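Local coordinates for WbbM protein (Klebsiella pneumoniae, PDB 6U4B) that polymerises O-antigen as a bifunctional, trimeric glycosyltransferase with a magnesium site in its family 8 glycosyltransferase region, at residues A491-V496 / N511-S516; Y387-I392 / F504-I509. One frame throughout, in Å; residues are numbered along the deposited sequence.

Interaction 1 and interaction 2 lie side by side in the family 8 glycosyltransferase region, their centres about 9 Å apart, and both use helix 505-513. Along the chain the segments alternate: 387-392 comes first, then 491-496, 504-509 and 511-516. The start of helix 505-513 meets the loop ahead of helix 392-395, whereas its end meets helix 489-499. The two contacts also touch directly: CD1 of Leu493 lies 3.5 Å from O of Leu390, and CG1 of Val496 lies 3.7 Å from CG2 of Ile509. Packing thus links interaction 2, where Arg389 approaches the magnesium site, to interaction 1, which is away from the annotated sites.

Interaction 1 of 2, residues A491-V496 / N511-S516; sequences AELMRV and NKVFYS
Val513, in the last turn of helix 505-513, fits against Glu492, Leu493 and Val496 of helix 489-499, and its neighbours Lys512 and Phe514 add contacts on either side of it in sequence. The backbones come nearest at Leu493 and Val513, whose CA atoms are 6.7 Å apart. Starting from the root of the valine, CB rests 3.8 Å from CD2 of Leu493. From there the two branches part. CG1, anti to the backbone N (chi1 173°), stays beside the same leucine methyl but also meets CG of Glu492 at 3.9 Å, so it touches the aliphatic stem of the acid and not its carboxylate. CG2 also stays near Leu493 CD2 but has its closest contact with CG2 of Val496, at 3.7 Å, the two valine side chains lying alongside with reversed directions.

Leu493 CD2 is shared: besides Val513 it approaches the Phe514 ring obliquely, 3.9 Å from CE1. Val496 CG2 is shared too, since CE of Lys512 lies 3.9 Å away. The lysine contributes carbon here, while its NZ turns off to a hydrogen bond with Asn464. No hydrogen bond joins the two segments, and the fit is wholly apolar.

Polar order is kept within helix 489-499. Arg495 NH2 donates to Glu492 OE2 over 2.7 Å in a nearly straight salt bridge (174°). OE2 lies in the guanidinium plane, but NH2 meets it from above the carboxylate plane. The salt bridge engages the carboxylate, while CG, further back along the chain, makes the contact with Val513.

Helix 489-499 thus packs through side-chain carbons against the end of helix 505-513, just before the chain enters strand 518-521; Asn511 bonds the backbone of Phe472 in strand 472-473, and Met494 touches Phe391 in the loop before helix 392-395.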
loop_
_atom_site.group_PDB
_atom_site.type_symbol
_atom_site.label_atom_id
_atom_site.label_comp_id
_atom_site.label_asym_id
_atom_site.label_seq_id
_atom_site.Cartn_x
_atom_site.Cartn_y
_atom_site.Cartn_z
ATOM N N ALA A 491 40.639 9.336 20.366
ATOM C CA ALA A 491 42.069 9.052 20.285
ATOM C C ALA A 491 42.393 7.689 20.885
ATOM O O ALA A 491 43.256 6.967 20.373
ATOM C CB ALA A 491 42.865 10.152 20.990
ATOM N N GLU A 492 41.709 7.322 21.970
ATOM C CA GLU A 492 41.920 6.011 22.572
ATOM C C GLU A 492 41.404 4.899 21.666
ATOM O O GLU A 492 42.054 3.854 21.525
ATOM C CB GLU A 492 41.241 5.951 23.941
ATOM C CG GLU A 492 41.395 4.620 24.659
ATOM C CD GLU A 492 42.791 4.413 25.221
ATOM O OE1 GLU A 492 43.608 5.358 25.173
ATOM O OE2 GLU A 492 43.067 3.300 25.716
ATOM N N LEU A 493 40.236 5.103 21.050
ATOM C CA LEU A 493 39.710 4.121 20.106
ATOM C C LEU A 493 40.694 3.866 18.972
ATOM O O LEU A 493 40.920 2.713 18.583
ATOM C CB LEU A 493 38.366 4.593 19.550
ATOM C CG LEU A 493 37.179 4.707 20.511
ATOM C CD1 LEU A 493 36.021 5.434 19.841
ATOM C CD2 LEU A 493 36.737 3.332 21.000
ATOM N N MET A 494 41.296 4.932 18.435
ATOM C CA MET A 494 42.286 4.769 17.379
ATOM C C MET A 494 43.521 4.039 17.887
ATOM O O MET A 494 44.051 3.154 17.204
ATOM C CB MET A 494 42.667 6.134 16.805
ATOM C CG MET A 494 41.522 6.849 16.095
ATOM S SD MET A 494 40.874 5.944 14.669
ATOM C CE MET A 494 39.427 5.144 15.370
ATOM N N ARG A 495 43.991 4.390 19.088
ATOM C CA ARG A 495 45.159 3.717 19.644
ATOM C C ARG A 495 44.913 2.220 19.790
ATOM O O ARG A 495 45.764 1.406 19.413
ATOM C CB ARG A 495 45.529 4.336 20.991
ATOM C CG ARG A 495 46.912 3.937 21.486
ATOM C CD ARG A 495 47.095 4.321 22.944
ATOM N NE ARG A 495 46.100 3.680 23.801
ATOM C CZ ARG A 495 46.240 2.470 24.333
ATOM N NH1 ARG A 495 47.339 1.763 24.096
ATOM N NH2 ARG A 495 45.283 1.966 25.100
ATOM N N VAL A 496 43.744 1.840 20.313
ATOM C CA VAL A 496 43.414 0.426 20.466
ATOM C C VAL A 496 43.296 -0.246 19.102
ATOM O O VAL A 496 43.715 -1.397 18.925
ATOM C CB VAL A 496 42.126 0.270 21.296
ATOM C CG1 VAL A 496 41.589 -1.153 21.206
ATOM C CG2 VAL A 496 42.384 0.648 22.744
ATOM N N ASN A 511 34.121 -2.472 23.486
ATOM C CA ASN A 511 33.941 -3.102 24.791
ATOM C C ASN A 511 35.144 -2.849 25.692
ATOM O O ASN A 511 34.993 -2.640 26.902
ATOM C CB ASN A 511 33.703 -4.601 24.621
ATOM C CG ASN A 511 32.229 -4.962 24.643
ATOM O OD1 ASN A 511 31.636 -5.107 25.711
ATOM N ND2 ASN A 511 31.632 -5.110 23.465
ATOM N N LYS A 512 36.347 -2.848 25.118
ATOM C CA LYS A 512 37.545 -2.585 25.907
ATOM C C LYS A 512 37.616 -1.125 26.333
ATOM O O LYS A 512 37.864 -0.821 27.506
ATOM C CB LYS A 512 38.790 -2.985 25.110
ATOM C CG LYS A 512 40.105 -2.453 25.677
ATOM C CD LYS A 512 41.304 -3.107 24.998
ATOM C CE LYS A 512 42.590 -2.329 25.252
ATOM N NZ LYS A 512 42.900 -2.168 26.699
ATOM N N VAL A 513 37.387 -0.201 25.396
ATOM C CA VAL A 513 37.550 1.213 25.709
ATOM C C VAL A 513 36.403 1.722 26.578
ATOM O O VAL A 513 36.608 2.580 27.444
ATOM C CB VAL A 513 37.695 2.030 24.410
ATOM C CG1 VAL A 513 37.701 3.522 24.703
ATOM C CG2 VAL A 513 38.970 1.636 23.685
ATOM N N PHE A 514 35.194 1.197 26.391
ATOM C CA PHE A 514 34.036 1.678 27.137
ATOM C C PHE A 514 33.766 0.875 28.406
ATOM O O PHE A 514 32.738 1.100 29.053
ATOM C CB PHE A 514 32.780 1.665 26.253
ATOM C CG PHE A 514 32.929 2.419 24.953
ATOM C CD1 PHE A 514 33.873 3.427 24.814
ATOM C CD2 PHE A 514 32.117 2.120 23.868
ATOM C CE1 PHE A 514 34.008 4.115 23.622
ATOM C CE2 PHE A 514 32.246 2.807 22.673
ATOM C CZ PHE A 514 33.194 3.805 22.550
ATOM N N TYR A 515 34.659 -0.042 28.783
ATOM C CA TYR A 515 34.399 -0.914 29.924
ATOM C C TYR A 515 34.156 -0.103 31.192
ATOM O O TYR A 515 34.877 0.857 31.481
ATOM C CB TYR A 515 35.564 -1.880 30.147
ATOM C CG TYR A 515 35.297 -2.850 31.278
ATOM C CD1 TYR A 515 34.287 -3.798 31.171
ATOM C CD2 TYR A 515 36.037 -2.807 32.452
ATOM C CE1 TYR A 515 34.025 -4.682 32.199
ATOM C CE2 TYR A 515 35.782 -3.693 33.489
ATOM C CZ TYR A 515 34.774 -4.627 33.352
ATOM O OH TYR A 515 34.505 -5.512 34.364
ATOM N N SER A 516 33.134 -0.504 31.949
ATOM C CA SER A 516 32.663 0.153 33.166
ATOM C C SER A 516 32.131 1.559 32.910
ATOM O O SER A 516 31.916 2.319 33.863
ATOM C CB SER A 516 33.749 0.193 34.253
ATOM O OG SER A 516 34.781 1.099 33.914
#

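Interaction 2 of 2, residues Y387-I392 / F504-I509; sequences YARLFI and FLDQDI
Arg389 and Asp506 form a two-nitrogen salt bridge beside the magnesium site of the family 8 glycosyltransferase domain, whose metal-binding Asp406 and Asp408 belong to a DxD motif, as in other GT-A fold enzymes. The arginine offers its side, NE and NH2, to the carboxylate. NE reaches OD2 at 2.6 Å and NH2 reaches OD1 at 3.2 Å, the latter almost straight (170°). Both oxygens are met on their syn sides, and the guanidinium and carboxylate planes lie only 19° apart. A bend at chi3 of Arg389 helps to turn the guanidinium edge toward the acid. Its remaining nitrogen, NH1, makes a salt bridge to Asp406. Arg389 is thus a second-shell residue of the metal site, and Asp506, one step further out, probably helps to orient it.

Behind this polar side the contact is tight and buried. Leu390 lays CD2 against CB of Asp506 at 3.7 Å and sets CD1 against CD1 of Ile509 at 3.9 Å, its side chain crossing that of the isoleucine at about a right angle. Tyr387 closes the group: its ring approaches Asp506 N and Ile509 CD1 obliquely and is turned steeply to the carboxylate, with the two planes 73° apart. Leu497 of helix 489-499 also touches both Tyr387 and Ile509.

Leu505, partly exposed, forms the more open margin, with less of its surface in the contact, although its CD2 comes within 3.6 Å of Tyr387 OH; its CB lies 4.0 Å from CE2 of the same ring. On the salt-bridge side a water donates a hydrogen bond to OD2 of Asp506, 2.8 Å from the water oxygen.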
loop_
_atom_site.group_PDB
_atom_site.type_symbol
_atom_site.label_atom_id
_atom_site.label_comp_id
_atom_site.label_asym_id
_atom_site.label_seq_id
_atom_site.Cartn_x
_atom_site.Cartn_y
_atom_site.Cartn_z
ATOM N N TYR A 387 34.870 -0.536 10.431
ATOM C CA TYR A 387 35.151 0.146 11.689
ATOM C C TYR A 387 34.452 1.497 11.791
ATOM O O TYR A 387 34.894 2.363 12.552
ATOM C CB TYR A 387 36.663 0.307 11.865
ATOM C CG TYR A 387 37.392 -1.013 11.959
ATOM C CD1 TYR A 387 37.920 -1.623 10.827
ATOM C CD2 TYR A 387 37.539 -1.656 13.180
ATOM C CE1 TYR A 387 38.581 -2.835 10.914
ATOM C CE2 TYR A 387 38.192 -2.865 13.274
ATOM C CZ TYR A 387 38.712 -3.450 12.142
ATOM O OH TYR A 387 39.367 -4.655 12.247
ATOM N N ALA A 388 33.354 1.681 11.051
ATOM C CA ALA A 388 32.693 2.982 10.988
ATOM C C ALA A 388 32.262 3.470 12.366
ATOM O O ALA A 388 32.344 4.670 12.658
ATOM C CB ALA A 388 31.487 2.906 10.050
ATOM N N ARG A 389 31.799 2.557 13.226
ATOM C CA ARG A 389 31.314 2.951 14.546
ATOM C C ARG A 389 32.383 3.677 15.356
ATOM O O ARG A 389 32.060 4.572 16.147
ATOM C CB ARG A 389 30.817 1.722 15.309
ATOM C CG ARG A 389 29.452 1.210 14.859
ATOM C CD ARG A 389 29.033 0.002 15.683
ATOM N NE ARG A 389 29.804 -1.187 15.339
ATOM C CZ ARG A 389 29.272 -2.351 14.982
ATOM N NH1 ARG A 389 27.954 -2.499 14.939
ATOM N NH2 ARG A 389 30.060 -3.375 14.684
ATOM N N LEU A 390 33.656 3.312 15.174
ATOM C CA LEU A 390 34.731 3.949 15.927
ATOM C C LEU A 390 34.864 5.433 15.615
ATOM O O LEU A 390 35.382 6.184 16.446
ATOM C CB LEU A 390 36.063 3.255 15.641
ATOM C CG LEU A 390 36.146 1.755 15.914
ATOM C CD1 LEU A 390 37.556 1.252 15.640
ATOM C CD2 LEU A 390 35.729 1.448 17.342
ATOM N N PHE A 391 34.411 5.871 14.446
ATOM C CA PHE A 391 34.582 7.253 14.018
ATOM C C PHE A 391 33.388 8.132 14.356
ATOM O O PHE A 391 33.397 9.320 14.014
ATOM C CB PHE A 391 34.862 7.298 12.513
ATOM C CG PHE A 391 36.133 6.600 12.123
ATOM C CD1 PHE A 391 36.124 5.257 11.782
ATOM C CD2 PHE A 391 37.341 7.279 12.124
ATOM C CE1 PHE A 391 37.293 4.609 11.436
ATOM C CE2 PHE A 391 38.519 6.635 11.778
ATOM C CZ PHE A 391 38.495 5.298 11.433
ATOM N N ILE A 392 32.370 7.576 15.023
ATOM C CA ILE A 392 31.198 8.379 15.384
ATOM C C ILE A 392 31.552 9.551 16.291
ATOM O O ILE A 392 31.076 10.665 16.023
ATOM C CB ILE A 392 30.100 7.475 15.965
ATOM C CG1 ILE A 392 29.431 6.690 14.834
ATOM C CG2 ILE A 392 29.077 8.296 16.739
ATOM C CD1 ILE A 392 28.586 5.521 15.301
ATOM N N PHE A 504 36.126 -9.786 17.508
ATOM C CA PHE A 504 34.930 -9.165 16.955
ATOM C C PHE A 504 35.158 -7.701 16.591
ATOM O O PHE A 504 34.249 -6.876 16.713
ATOM C CB PHE A 504 33.756 -9.314 17.920
ATOM C CG PHE A 504 33.154 -10.687 17.914
ATOM C CD1 PHE A 504 32.225 -11.046 16.950
ATOM C CD2 PHE A 504 33.530 -11.626 18.857
ATOM C CE1 PHE A 504 31.673 -12.316 16.937
ATOM C CE2 PHE A 504 32.983 -12.896 18.850
ATOM C CZ PHE A 504 32.053 -13.240 17.888
ATOM N N LEU A 505 36.374 -7.374 16.160
ATOM C CA LEU A 505 36.690 -6.117 15.464
ATOM C C LEU A 505 36.280 -4.939 16.346
ATOM O O LEU A 505 36.637 -4.920 17.536
ATOM C CB LEU A 505 36.040 -6.168 14.084
ATOM C CG LEU A 505 36.218 -7.458 13.281
ATOM C CD1 LEU A 505 35.428 -7.390 11.984
ATOM C CD2 LEU A 505 37.687 -7.739 13.001
ATOM N N ASP A 506 35.538 -3.956 15.826
ATOM C CA ASP A 506 35.236 -2.749 16.587
ATOM C C ASP A 506 34.330 -3.018 17.780
ATOM O O ASP A 506 34.341 -2.233 18.736
ATOM C CB ASP A 506 34.598 -1.696 15.679
ATOM C CG ASP A 506 33.310 -2.180 15.037
ATOM O OD1 ASP A 506 33.258 -3.353 14.609
ATOM O OD2 ASP A 506 32.349 -1.389 14.963
ATOM N N GLN A 507 33.541 -4.094 17.748
ATOM C CA GLN A 507 32.764 -4.451 18.932
ATOM C C GLN A 507 33.684 -4.764 20.104
ATOM O O GLN A 507 33.417 -4.355 21.241
ATOM C CB GLN A 507 31.841 -5.636 18.636
ATOM C CG GLN A 507 30.908 -5.982 19.797
ATOM C CD GLN A 507 29.865 -7.026 19.433
ATOM O OE1 GLN A 507 28.740 -6.691 19.068
ATOM N NE2 GLN A 507 30.235 -8.298 19.536
ATOM N N ASP A 508 34.783 -5.476 19.843
ATOM C CA ASP A 508 35.764 -5.745 20.890
ATOM C C ASP A 508 36.490 -4.473 21.306
ATOM O O ASP A 508 36.746 -4.260 22.497
ATOM C CB ASP A 508 36.769 -6.795 20.416
ATOM C CG ASP A 508 36.219 -8.206 20.482
ATOM O OD1 ASP A 508 35.135 -8.397 21.071
ATOM O OD2 ASP A 508 36.881 -9.121 19.945
ATOM N N ILE A 509 36.838 -3.622 20.337
ATOM C CA ILE A 509 37.539 -2.380 20.645
ATOM C C ILE A 509 36.687 -1.501 21.551
ATOM O O ILE A 509 37.179 -0.938 22.538
ATOM C CB ILE A 509 37.918 -1.649 19.344
ATOM C CG1 ILE A 509 38.976 -2.442 18.576
ATOM C CG2 ILE A 509 38.410 -0.238 19.642
ATOM C CD1 ILE A 509 39.303 -1.873 17.216
HETATM O O HOH W 1 31.604 -0.789 12.346
#